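Aromatic-amino-acid:2-oxoglutarate transaminase (PDB 6HND) probably transfers amino groups between aromatic amino acids, or 2-aminoadipate, and 2-oxo acids, using pyridoxal 5'-phosphate as its cofactor. Local coordinates at residues K425-D429 against F441-L445; Y155-F161 against H355-I359; Y285-P289 against M402-S407. All blocks are in the same frame, centred on the assembly; numbering follows the deposited sequence.

Contact 1. Residues K425-D429 against F441-L445; sequences KGYVD and FKINL
Val428 meets Phe441 diagonally across two antiparallel strands, and its CG1 lies 3.5 Å from CZ at the far end of the phenylalanine ring. With chi1 at -175° the Phe441 ring points away from its own N and over toward the valine. Ile443, directly opposite Val428 in a non-hydrogen-bonded pair, adds its CD1 at 4.0 Å from Val428 CG1. Branched aliphatic residues beside an aromatic ring suit this buried face, which helix 499-518 covers through Val513 and Leu509, while Ile443 also packs on helix 451-465.

The strands are joined at the next pair, where Lys442 N donates to Asp429 O (2.9 Å) and Asp429 N to Lys442 O (3.1 Å). Asp429 and Lys442 project from the other, more open face; the lysine ammonium is bonded to the carbonyl of Phe212.

Asn444 extends the pairing past the regular strand. Its N donates to Tyr427 O (2.8 Å), and its ND2 reaches Gly426 O (2.8 Å), which lies nearly in the amide plane, in an almost straight bond of 168°. Gly426 takes the positive phi of the Schellman motif ending helix 421-424, a conformation natural to glycine. The whole is the open end of a beta hairpin, at the edge of a four-stranded antiparallel sheet.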
loop_
_atom_site.group_PDB
_atom_site.type_symbol
_atom_site.label_atom_id
_atom_site.label_comp_id
_atom_site.label_asym_id
_atom_site.label_seq_id
_atom_site.Cartn_x
_atom_site.Cartn_y
_atom_site.Cartn_z
ATOM N N LYS B 425 47.723 -10.061 1.519
ATOM C CA LYS B 425 48.072 -11.461 1.149
ATOM C C LYS B 425 47.246 -11.918 -0.065
ATOM O O LYS B 425 47.546 -12.993 -0.598
ATOM C CB LYS B 425 47.923 -12.382 2.367
ATOM C CG LYS B 425 48.900 -12.078 3.495
ATOM C CD LYS B 425 49.021 -13.184 4.519
ATOM C CE LYS B 425 49.842 -14.374 4.055
ATOM N NZ LYS B 425 51.271 -14.026 3.861
ATOM N N GLY B 426 46.239 -11.155 -0.491
ATOM C CA GLY B 426 45.392 -11.516 -1.652
ATOM C C GLY B 426 44.263 -12.491 -1.317
ATOM O O GLY B 426 43.721 -13.071 -2.235
ATOM N N TYR B 427 43.873 -12.636 -0.052
ATOM C CA TYR B 427 42.757 -13.532 0.349
ATOM C C TYR B 427 41.422 -12.868 -0.019
ATOM O O TYR B 427 40.429 -13.570 -0.289
ATOM C CB TYR B 427 42.780 -13.858 1.848
ATOM C CG TYR B 427 44.016 -14.530 2.399
ATOM C CD1 TYR B 427 44.865 -15.298 1.627
ATOM C CD2 TYR B 427 44.299 -14.423 3.749
ATOM C CE1 TYR B 427 45.978 -15.921 2.177
ATOM C CE2 TYR B 427 45.407 -15.025 4.314
ATOM C CZ TYR B 427 46.249 -15.782 3.531
ATOM O OH TYR B 427 47.334 -16.350 4.131
ATOM N N VAL B 428 41.386 -11.541 0.015
ATOM C CA VAL B 428 40.150 -10.762 -0.250
ATOM C C VAL B 428 40.486 -9.659 -1.249
ATOM O O VAL B 428 41.667 -9.257 -1.348
ATOM C CB VAL B 428 39.537 -10.197 1.045
ATOM C CG1 VAL B 428 39.222 -11.298 2.064
ATOM C CG2 VAL B 428 40.412 -9.109 1.658
ATOM N N ASP B 429 39.473 -9.217 -1.985
ATOM C CA ASP B 429 39.554 -8.037 -2.880
ATOM C C ASP B 429 38.214 -7.338 -2.761
ATOM O O ASP B 429 37.300 -7.934 -2.146
ATOM C CB ASP B 429 39.863 -8.427 -4.328
ATOM C CG ASP B 429 40.517 -7.315 -5.138
ATOM O OD1 ASP B 429 40.521 -6.171 -4.673
ATOM O OD2 ASP B 429 41.017 -7.611 -6.221
ATOM N N PHE B 441 32.643 -7.747 -1.836
ATOM C CA PHE B 441 33.835 -8.196 -1.076
ATOM C C PHE B 441 34.111 -9.629 -1.507
ATOM O O PHE B 441 33.372 -10.540 -1.078
ATOM C CB PHE B 441 33.571 -8.074 0.423
ATOM C CG PHE B 441 34.737 -8.388 1.315
ATOM C CD1 PHE B 441 35.778 -7.492 1.457
ATOM C CD2 PHE B 441 34.754 -9.543 2.081
ATOM C CE1 PHE B 441 36.835 -7.761 2.318
ATOM C CE2 PHE B 441 35.820 -9.825 2.921
ATOM C CZ PHE B 441 36.840 -8.917 3.062
ATOM N N LYS B 442 35.123 -9.787 -2.352
ATOM C CA LYS B 442 35.517 -11.067 -2.975
ATOM C C LYS B 442 36.400 -11.857 -2.014
ATOM O O LYS B 442 37.234 -11.269 -1.302
ATOM C CB LYS B 442 36.204 -10.781 -4.310
ATOM C CG LYS B 442 35.262 -10.264 -5.391
ATOM C CD LYS B 442 35.801 -10.377 -6.792
ATOM C CE LYS B 442 36.545 -9.131 -7.217
ATOM N NZ LYS B 442 36.634 -9.032 -8.692
ATOM N N ILE B 443 36.171 -13.159 -1.986
ATOM C CA ILE B 443 36.968 -14.160 -1.241
ATOM C C ILE B 443 37.685 -15.012 -2.288
ATOM O O ILE B 443 36.969 -15.758 -3.016
ATOM C CB ILE B 443 36.038 -15.018 -0.364
ATOM C CG1 ILE B 443 35.063 -14.173 0.463
ATOM C CG2 ILE B 443 36.870 -15.970 0.481
ATOM C CD1 ILE B 443 35.709 -13.094 1.312
ATOM N N ASN B 444 39.014 -14.891 -2.361
ATOM C CA ASN B 444 39.890 -15.625 -3.313
ATOM C C ASN B 444 40.086 -17.054 -2.770
ATOM O O ASN B 444 41.238 -17.458 -2.461
ATOM C CB ASN B 444 41.163 -14.819 -3.651
ATOM C CG ASN B 444 40.834 -13.473 -4.298
ATOM O OD1 ASN B 444 39.828 -13.340 -5.018
ATOM N ND2 ASN B 444 41.659 -12.451 -4.068
ATOM N N LEU B 445 39.005 -17.836 -2.730
ATOM C CA LEU B 445 39.111 -19.295 -2.450
ATOM C C LEU B 445 39.915 -19.936 -3.577
ATOM O O LEU B 445 39.818 -19.503 -4.715
ATOM C CB LEU B 445 37.722 -19.941 -2.344
ATOM C CG LEU B 445 36.845 -19.407 -1.225
ATOM C CD1 LEU B 445 35.423 -19.873 -1.396
ATOM C CD2 LEU B 445 37.384 -19.803 0.123
#

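Contact 2. Residues Y155-F161 against H355-I359; sequences YDDWNVF and HKEVI
The carbonyl of Asp157 enters the turn where strand 350-355 gives way to helix 356-369, and there Asp157 O accepts a nearly straight bond (173°) from Lys356 N at 2.9 Å. The same oxygen sits over one face of the His355 imidazole, 3.3 Å from CD2. His355 is the N-cap: with CG anti to its own N (chi1 -161°), its ring turns back so that ND1 accepts from Glu357 N at 3.2 Å, a role open to histidine when ND1 carries no proton. Tyr155 comes up beside this ring rim to rim, the planes only 11° apart, with its CE2 3.6 Å from His355 CD2.

Further along the strand the tight packing continues. Ile359, one helical turn after the cap, lays CG1 against Asn159 O at 3.6 Å and CG2 against Phe161 CD2 at 3.7 Å; its two branches let one residue fill both places.

The outer side is looser. Lys356 bends over Asp157, yet its NZ stays 4.0 Å from Asp157 OD1, beyond a salt bridge. A water receives a bond from Asn159 ND2, a weak one, and donates to Lys356 O, while Asn159 OD1 is held by Arg144.

Strand 158-163 is an outermost strand of the large mixed sheet within this chain, next to strand 350-355, with helix 137-151 packed on Trp158 and Val160 and helix 166-177 reaching Phe161 and Val358.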
loop_
_atom_site.group_PDB
_atom_site.type_symbol
_atom_site.label_atom_id
_atom_site.label_comp_id
_atom_site.label_asym_id
_atom_site.label_seq_id
_atom_site.Cartn_x
_atom_site.Cartn_y
_atom_site.Cartn_z
ATOM N N TYR B 155 11.075 11.033 -25.365
ATOM C CA TYR B 155 9.736 10.996 -26.031
ATOM C C TYR B 155 8.777 11.742 -25.112
ATOM O O TYR B 155 9.183 12.027 -23.961
ATOM C CB TYR B 155 9.262 9.571 -26.359
ATOM C CG TYR B 155 8.826 8.748 -25.163
ATOM C CD1 TYR B 155 9.763 8.157 -24.324
ATOM C CD2 TYR B 155 7.489 8.608 -24.826
ATOM C CE1 TYR B 155 9.406 7.458 -23.186
ATOM C CE2 TYR B 155 7.105 7.877 -23.712
ATOM C CZ TYR B 155 8.062 7.295 -22.890
ATOM O OH TYR B 155 7.682 6.607 -21.777
ATOM N N ASP B 156 7.565 12.025 -25.576
ATOM C CA ASP B 156 6.673 13.050 -24.961
ATOM C C ASP B 156 5.510 12.414 -24.175
ATOM O O ASP B 156 5.002 13.090 -23.251
ATOM C CB ASP B 156 6.179 14.019 -26.041
ATOM C CG ASP B 156 7.274 14.922 -26.613
ATOM O OD1 ASP B 156 8.316 15.121 -25.913
ATOM O OD2 ASP B 156 7.082 15.425 -27.759
ATOM N N ASP B 157 5.147 11.167 -24.479
ATOM C CA ASP B 157 3.904 10.488 -24.019
ATOM C C ASP B 157 4.168 9.627 -22.776
ATOM O O ASP B 157 3.657 8.488 -22.705
ATOM C CB ASP B 157 3.294 9.667 -25.160
ATOM C CG ASP B 157 2.524 10.537 -26.133
ATOM O OD1 ASP B 157 1.947 11.564 -25.686
ATOM O OD2 ASP B 157 2.516 10.196 -27.319
ATOM N N TRP B 158 4.924 10.164 -21.823
ATOM C CA TRP B 158 5.268 9.492 -20.547
ATOM C C TRP B 158 4.459 10.137 -19.428
ATOM O O TRP B 158 3.947 11.279 -19.621
ATOM C CB TRP B 158 6.768 9.570 -20.253
ATOM C CG TRP B 158 7.331 10.950 -20.089
ATOM C CD1 TRP B 158 7.846 11.720 -21.086
ATOM C CD2 TRP B 158 7.592 11.665 -18.867
ATOM N NE1 TRP B 158 8.379 12.871 -20.583
ATOM C CE2 TRP B 158 8.244 12.873 -19.227
ATOM C CE3 TRP B 158 7.345 11.415 -17.508
ATOM C CZ2 TRP B 158 8.603 13.845 -18.297
ATOM C CZ3 TRP B 158 7.676 12.388 -16.584
ATOM C CH2 TRP B 158 8.303 13.582 -16.976
ATOM N N ASN B 159 4.392 9.447 -18.297
ATOM C CA ASN B 159 3.746 9.984 -17.081
ATOM C C ASN B 159 4.360 9.336 -15.834
ATOM O O ASN B 159 5.137 8.374 -15.960
ATOM C CB ASN B 159 2.228 9.807 -17.206
ATOM C CG ASN B 159 1.426 10.664 -16.258
ATOM O OD1 ASN B 159 1.948 11.613 -15.641
ATOM N ND2 ASN B 159 0.165 10.277 -16.104
ATOM N N VAL B 160 4.052 9.892 -14.665
ATOM C CA VAL B 160 4.501 9.349 -13.367
ATOM C C VAL B 160 3.263 8.820 -12.631
ATOM O O VAL B 160 2.149 9.194 -12.992
ATOM C CB VAL B 160 5.315 10.399 -12.577
ATOM C CG1 VAL B 160 6.626 10.692 -13.268
ATOM C CG2 VAL B 160 4.584 11.702 -12.361
ATOM N N PHE B 161 3.494 7.998 -11.612
ATOM C CA PHE B 161 2.478 7.361 -10.743
ATOM C C PHE B 161 3.087 7.150 -9.350
ATOM O O PHE B 161 4.117 6.468 -9.243
ATOM C CB PHE B 161 2.064 6.030 -11.357
ATOM C CG PHE B 161 0.846 5.418 -10.744
ATOM C CD1 PHE B 161 0.946 4.633 -9.610
ATOM C CD2 PHE B 161 -0.398 5.594 -11.326
ATOM C CE1 PHE B 161 -0.182 4.048 -9.062
ATOM C CE2 PHE B 161 -1.520 4.994 -10.789
ATOM C CZ PHE B 161 -1.406 4.221 -9.655
ATOM N N HIS B 355 5.382 4.991 -20.117
ATOM C CA HIS B 355 4.389 5.429 -21.129
ATOM C C HIS B 355 3.020 5.611 -20.456
ATOM O O HIS B 355 2.631 4.755 -19.598
ATOM C CB HIS B 355 4.340 4.454 -22.323
ATOM C CG HIS B 355 3.710 5.057 -23.541
ATOM N ND1 HIS B 355 2.355 4.965 -23.791
ATOM C CD2 HIS B 355 4.243 5.802 -24.548
ATOM C CE1 HIS B 355 2.087 5.615 -24.903
ATOM N NE2 HIS B 355 3.232 6.142 -25.390
ATOM N N LYS B 356 2.310 6.670 -20.847
ATOM C CA LYS B 356 0.890 6.931 -20.507
ATOM C C LYS B 356 0.118 5.610 -20.414
ATOM O O LYS B 356 -0.660 5.457 -19.454
ATOM C CB LYS B 356 0.242 7.836 -21.565
ATOM C CG LYS B 356 -0.230 9.198 -21.075
ATOM C CD LYS B 356 0.283 10.402 -21.895
ATOM C CE LYS B 356 0.149 10.274 -23.407
ATOM N NZ LYS B 356 -1.236 9.959 -23.845
ATOM N N GLU B 357 0.245 4.745 -21.422
ATOM C CA GLU B 357 -0.626 3.563 -21.565
ATOM C C GLU B 357 -0.168 2.541 -20.531
ATOM O O GLU B 357 -1.050 1.829 -20.003
ATOM C CB GLU B 357 -0.647 3.044 -23.008
ATOM C CG GLU B 357 -1.399 3.986 -23.961
ATOM C CD GLU B 357 -2.148 3.401 -25.152
ATOM O OE1 GLU B 357 -2.616 2.242 -25.076
ATOM O OE2 GLU B 357 -2.293 4.121 -26.166
ATOM N N VAL B 358 1.138 2.490 -20.239
ATOM C CA VAL B 358 1.681 1.611 -19.165
ATOM C C VAL B 358 1.169 2.133 -17.812
ATOM O O VAL B 358 0.646 1.308 -17.037
ATOM C CB VAL B 358 3.215 1.466 -19.236
ATOM C CG1 VAL B 358 3.777 0.770 -18.008
ATOM C CG2 VAL B 358 3.660 0.718 -20.493
ATOM N N ILE B 359 1.241 3.440 -17.546
ATOM C CA ILE B 359 0.730 4.041 -16.273
ATOM C C ILE B 359 -0.762 3.726 -16.105
ATOM O O ILE B 359 -1.177 3.471 -14.949
ATOM C CB ILE B 359 0.984 5.562 -16.176
ATOM C CG1 ILE B 359 2.477 5.919 -16.262
ATOM C CG2 ILE B 359 0.353 6.132 -14.917
ATOM C CD1 ILE B 359 3.402 5.011 -15.454
HETATM O O HOH W 1 -1.230 7.697 -17.838
#

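Contact 3. Residues Y285-P289 against M402-S407; sequences YLTLP and MRLNYS
The Arg403 chain leaves CA with CG trans to N (chi1 177°) and runs extended to NE, a length that carries its guanidinium from the helix across to Thr287 in the loop. Thr287 holds OG1 between its own N and carbonyl carbon (chi1 59°), which places this hydroxyl at the guanidinium edge, in plane, 3.0 Å from Arg403 NE. Thr287 O is nearer still, 2.8 Å from the same NE. A water bridges the two side chains, accepting from Arg403 NH2 at 2.6 Å and hydrogen-bonded to Thr287 OG1. Pro289 packs its CD 3.5 Å from Arg403 NH2, the rigid, puckered ring meeting the guanidinium obliquely.

Leu286 supplies the apolar half, its branched end offering two methyls. CD1 makes a CH-pi contact over the face of Tyr406, 4.1 Å from the ring centroid, and CD2 rests on Met402 CB. Leu288 lays CD2 against the helix backbone, 3.8 Å from Ser407 N. Tyr406 also stacks with Phe50 of the second subunit, so the helix passes between this loop and the partner chain.

Beyond Pro289 a water bonds to Ser407 OG, and Lys410 binds Pro289 O. Arginine, with its very high pKa, probably stays charged here, and the nearby threonine oxygens and water would help to accommodate that charge. The helix meets the segment after the cofactor-binding Tyr283 by close polar approaches and water bridges along one flank and leucine packing along the other.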
loop_
_atom_site.group_PDB
_atom_site.type_symbol
_atom_site.label_atom_id
_atom_site.label_comp_id
_atom_site.label_asym_id
_atom_site.label_seq_id
_atom_site.Cartn_x
_atom_site.Cartn_y
_atom_site.Cartn_z
ATOM N N TYR B 285 21.482 8.291 -7.618
ATOM C CA TYR B 285 21.778 9.728 -7.396
ATOM C C TYR B 285 22.994 9.839 -6.476
ATOM O O TYR B 285 23.680 10.874 -6.532
ATOM C CB TYR B 285 20.573 10.502 -6.862
ATOM C CG TYR B 285 19.409 10.505 -7.808
ATOM C CD1 TYR B 285 19.468 11.246 -8.969
ATOM C CD2 TYR B 285 18.254 9.783 -7.555
ATOM C CE1 TYR B 285 18.423 11.269 -9.866
ATOM C CE2 TYR B 285 17.194 9.803 -8.452
ATOM C CZ TYR B 285 17.284 10.541 -9.619
ATOM O OH TYR B 285 16.291 10.580 -10.546
ATOM N N LEU B 286 23.276 8.795 -5.691
ATOM C CA LEU B 286 24.445 8.763 -4.763
ATOM C C LEU B 286 25.676 8.301 -5.546
ATOM O O LEU B 286 26.076 7.154 -5.393
ATOM C CB LEU B 286 24.106 7.853 -3.585
ATOM C CG LEU B 286 22.823 8.232 -2.843
ATOM C CD1 LEU B 286 22.480 7.183 -1.795
ATOM C CD2 LEU B 286 22.921 9.625 -2.215
ATOM N N THR B 287 26.213 9.174 -6.404
ATOM C CA THR B 287 27.384 8.894 -7.273
ATOM C C THR B 287 28.624 9.022 -6.386
ATOM O O THR B 287 28.647 9.940 -5.558
ATOM C CB THR B 287 27.420 9.817 -8.504
ATOM O OG1 THR B 287 27.480 11.166 -8.027
ATOM C CG2 THR B 287 26.216 9.647 -9.403
ATOM N N LEU B 288 29.588 8.109 -6.523
ATOM C CA LEU B 288 30.770 8.040 -5.624
ATOM C C LEU B 288 32.027 8.150 -6.470
ATOM O O LEU B 288 32.213 7.331 -7.368
ATOM C CB LEU B 288 30.741 6.716 -4.852
ATOM C CG LEU B 288 29.420 6.348 -4.187
ATOM C CD1 LEU B 288 29.503 4.959 -3.586
ATOM C CD2 LEU B 288 29.040 7.366 -3.130
ATOM N N PRO B 289 32.912 9.142 -6.220
ATOM C CA PRO B 289 34.202 9.213 -6.902
ATOM C C PRO B 289 35.055 7.985 -6.559
ATOM O O PRO B 289 34.844 7.390 -5.481
ATOM C CB PRO B 289 34.898 10.489 -6.415
ATOM C CG PRO B 289 33.943 11.152 -5.438
ATOM C CD PRO B 289 32.751 10.223 -5.247
ATOM N N MET B 402 24.073 14.205 1.092
ATOM C CA MET B 402 24.038 12.748 1.392
ATOM C C MET B 402 25.157 12.050 0.617
ATOM O O MET B 402 25.770 11.144 1.175
ATOM C CB MET B 402 22.704 12.103 1.008
ATOM C CG MET B 402 21.489 12.746 1.650
ATOM S SD MET B 402 20.529 11.550 2.598
ATOM C CE MET B 402 20.425 10.187 1.438
ATOM N N ARG B 403 25.380 12.456 -0.635
ATOM C CA ARG B 403 26.453 11.919 -1.516
ATOM C C ARG B 403 27.803 11.946 -0.790
ATOM O O ARG B 403 28.519 10.885 -0.805
ATOM C CB ARG B 403 26.498 12.726 -2.817
ATOM C CG ARG B 403 27.613 12.311 -3.750
ATOM C CD ARG B 403 27.540 13.030 -5.081
ATOM N NE ARG B 403 28.763 12.765 -5.808
ATOM C CZ ARG B 403 29.940 13.368 -5.577
ATOM N NH1 ARG B 403 30.079 14.294 -4.633
ATOM N NH2 ARG B 403 30.981 13.025 -6.309
ATOM N N LEU B 404 28.125 13.096 -0.178
ATOM C CA LEU B 404 29.420 13.372 0.500
ATOM C C LEU B 404 29.605 12.393 1.641
ATOM O O LEU B 404 30.740 11.906 1.781
ATOM C CB LEU B 404 29.466 14.794 1.058
ATOM C CG LEU B 404 29.834 15.881 0.060
ATOM C CD1 LEU B 404 29.986 17.212 0.788
ATOM C CD2 LEU B 404 31.102 15.512 -0.695
ATOM N N ASN B 405 28.564 12.190 2.451
ATOM C CA ASN B 405 28.595 11.217 3.583
ATOM C C ASN B 405 28.925 9.818 3.041
ATOM O O ASN B 405 29.863 9.165 3.555
ATOM C CB ASN B 405 27.254 11.108 4.310
ATOM C CG ASN B 405 27.225 11.806 5.648
ATOM O OD1 ASN B 405 27.435 11.172 6.686
ATOM N ND2 ASN B 405 26.918 13.096 5.631
ATOM N N TYR B 406 28.130 9.368 2.066
ATOM C CA TYR B 406 28.223 8.033 1.434
ATOM C C TYR B 406 29.614 7.873 0.823
ATOM O O TYR B 406 30.211 6.791 0.997
ATOM C CB TYR B 406 27.077 7.833 0.433
ATOM C CG TYR B 406 25.815 7.305 1.066
ATOM C CD1 TYR B 406 25.692 5.971 1.392
ATOM C CD2 TYR B 406 24.749 8.132 1.376
ATOM C CE1 TYR B 406 24.548 5.472 1.996
ATOM C CE2 TYR B 406 23.592 7.649 1.970
ATOM C CZ TYR B 406 23.487 6.310 2.270
ATOM O OH TYR B 406 22.372 5.802 2.851
ATOM N N SER B 407 30.100 8.916 0.143
ATOM C CA SER B 407 31.438 8.932 -0.483
ATOM C C SER B 407 32.487 8.699 0.601
ATOM O O SER B 407 33.361 7.840 0.387
ATOM C CB SER B 407 31.710 10.196 -1.238
ATOM O OG SER B 407 33.067 10.229 -1.693
HETATM O O HOH W 2 30.373 11.437 -8.260
HETATM O O HOH W 3 34.013 8.071 -2.695
#

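Contact 3 lies closest to the cofactor, with the Leu286 side chain about 10 Å from bound pyridoxal phosphate and about 4 Å from that of Tyr283. In contact 2 the Phe161 side chain is about 14 Å from the cofactor, at the edge of the large mixed sheet. Contact 1 is remote from these sites, though the Lys442 side chain lies about 10 Å from the bound potassium ion. Contacts 1 and 2 stand on opposite sides of the chain's centre, 45 Å apart between centres. Contact 3 lies 26 Å from contact 1 and 30 Å from contact 2, centre to centre. Contacts 2 and 3 interleave along the chain, whereas contact 1 opens after both have closed.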